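Local coordinates for protein transcobalamin-1 (Homo sapiens, PDB 4KKI) that binds vitamin B12 with femtomolar affinity, recognises corrinoids broadly and protects the vitamin from the acidic environment of the stomach, at residues G138-L141 with T142-Q146. Residues are numbered along the deposited sequence; the frame is centred on the assembly and turned at random.
Sequences GTPL and TNYYQ
P140 is extended and L141 helix-like where the chain passes into T142 and N143, just before helix 144-156. G138-L141 and T142-Q146 form one unbroken run in the alpha6-alpha6 barrel: the end of the loop after helix 118-135, the N-cap residue N143 and the first turn of helix 144-156. The backbone angles of L141 (phi -65°, psi -38°) bring P140 C to 3.2 Å from T142 N. G138 has a positive phi, a backbone shape that suits glycine.

The proline ring reaches the start of the helix with its CG, 3.7 Å from N143 CA. The same atom sits 4.3 Å from Y144 CD1, at the edge of the tyrosine ring and near its plane. This is a loose apolar contact. Y144 also meets Y177 edge-to-face, and its OH is hydrogen-bonded to H169 O. L141 adds its CB near T142 N, while the branched end of the side chain leads away.

The first torsion of T142 keeps OG1 close to its own backbone, beside both N and C. From there OG1 is hydrogen-bonded to E129 OE2 of helix 118-135, which ties the loop back to that helix.

Cyanocobalamin lies against this helix start. T142 O, N143 ND2 and Q146 NE2 each hydrogen-bond to it, so backbone and side chains share the grip. Q146 OE1 is held by S91 OG and G93 N, consistent with an amide orientation that presents NE2 to the ligand. N143 divides its amide between two tasks: ND2 serves the corrinoid and OD1 caps the helix. Q146 N donates to N143 OD1 over 2.8 Å, with an N-H...O angle of 158° and the donor tilted somewhat from the carbonyl plane.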
loop_
_atom_site.group_PDB
_atom_site.type_symbol
_atom_site.label_atom_id
_atom_site.label_comp_id
_atom_site.label_asym_id
_atom_site.label_seq_id
_atom_site.Cartn_x
_atom_site.Cartn_y
_atom_site.Cartn_z
ATOM N N GLY A 138 15.318 15.087 5.561
ATOM C CA GLY A 138 14.964 13.703 5.810
ATOM C C GLY A 138 13.705 13.225 5.110
ATOM O O GLY A 138 13.294 12.082 5.289
ATOM N N THR A 139 13.085 14.092 4.317
ATOM C CA THR A 139 11.887 13.715 3.568
ATOM C C THR A 139 12.258 13.176 2.188
ATOM O O THR A 139 12.913 13.862 1.404
ATOM C CB THR A 139 10.913 14.901 3.404
ATOM O OG1 THR A 139 10.626 15.464 4.688
ATOM C CG2 THR A 139 9.618 14.445 2.764
ATOM N N PRO A 140 11.846 11.936 1.887
ATOM C CA PRO A 140 12.114 11.352 0.570
ATOM C C PRO A 140 11.247 11.993 -0.506
ATOM O O PRO A 140 10.406 12.838 -0.195
ATOM C CB PRO A 140 11.733 9.883 0.758
ATOM C CG PRO A 140 10.715 9.902 1.841
ATOM C CD PRO A 140 11.128 11.003 2.771
ATOM N N LEU A 141 11.464 11.604 -1.758
ATOM C CA LEU A 141 10.648 12.091 -2.862
ATOM C C LEU A 141 9.216 11.611 -2.694
ATOM O O LEU A 141 8.267 12.337 -2.985
ATOM C CB LEU A 141 11.216 11.614 -4.201
ATOM C CG LEU A 141 12.479 12.324 -4.688
ATOM C CD1 LEU A 141 13.040 11.647 -5.931
ATOM C CD2 LEU A 141 12.180 13.790 -4.964
ATOM N N THR A 142 9.070 10.380 -2.212
ATOM C CA THR A 142 7.757 9.801 -1.967
ATOM C C THR A 142 7.530 9.536 -0.477
ATOM O O THR A 142 7.067 10.411 0.252
ATOM C CB THR A 142 7.557 8.498 -2.761
ATOM O OG1 THR A 142 8.545 7.537 -2.368
ATOM C CG2 THR A 142 7.679 8.763 -4.255
ATOM N N ASN A 143 7.862 8.329 -0.031
ATOM C CA ASN A 143 7.614 7.931 1.349
ATOM C C ASN A 143 8.407 6.679 1.713
ATOM O O ASN A 143 9.100 6.113 0.868
ATOM C CB ASN A 143 6.121 7.685 1.557
ATOM C CG ASN A 143 5.544 6.740 0.527
ATOM O OD1 ASN A 143 5.823 5.543 0.549
ATOM N ND2 ASN A 143 4.744 7.271 -0.388
ATOM N N TYR A 144 8.302 6.241 2.964
ATOM C CA TYR A 144 9.058 5.076 3.418
ATOM C C TYR A 144 8.434 3.753 2.983
ATOM O O TYR A 144 9.112 2.728 2.935
ATOM C CB TYR A 144 9.255 5.097 4.935
ATOM C CG TYR A 144 10.573 5.688 5.375
ATOM C CD1 TYR A 144 11.208 6.669 4.622
ATOM C CD2 TYR A 144 11.191 5.251 6.538
ATOM C CE1 TYR A 144 12.416 7.210 5.026
ATOM C CE2 TYR A 144 12.398 5.780 6.948
ATOM C CZ TYR A 144 13.008 6.757 6.189
ATOM O OH TYR A 144 14.213 7.281 6.600
ATOM N N TYR A 145 7.142 3.777 2.679
ATOM C CA TYR A 145 6.476 2.608 2.129
ATOM C C TYR A 145 7.114 2.243 0.789
ATOM O O TYR A 145 7.440 1.081 0.540
ATOM C CB TYR A 145 4.982 2.884 1.966
ATOM C CG TYR A 145 4.165 1.709 1.488
ATOM C CD1 TYR A 145 3.638 0.791 2.389
ATOM C CD2 TYR A 145 3.904 1.527 0.136
ATOM C CE1 TYR A 145 2.882 -0.282 1.956
ATOM C CE2 TYR A 145 3.149 0.459 -0.306
ATOM C CZ TYR A 145 2.641 -0.443 0.606
ATOM O OH TYR A 145 1.889 -1.504 0.163
ATOM N N GLN A 146 7.310 3.245 -0.064
ATOM C CA GLN A 146 7.962 3.033 -1.352
ATOM C C GLN A 146 9.448 2.747 -1.171
ATOM O O GLN A 146 10.021 1.918 -1.879
ATOM C CB GLN A 146 7.764 4.238 -2.275
ATOM C CG GLN A 146 6.312 4.498 -2.635
ATOM C CD GLN A 146 6.156 5.402 -3.842
ATOM O OE1 GLN A 146 7.060 5.512 -4.671
ATOM N NE2 GLN A 146 5.004 6.052 -3.948
#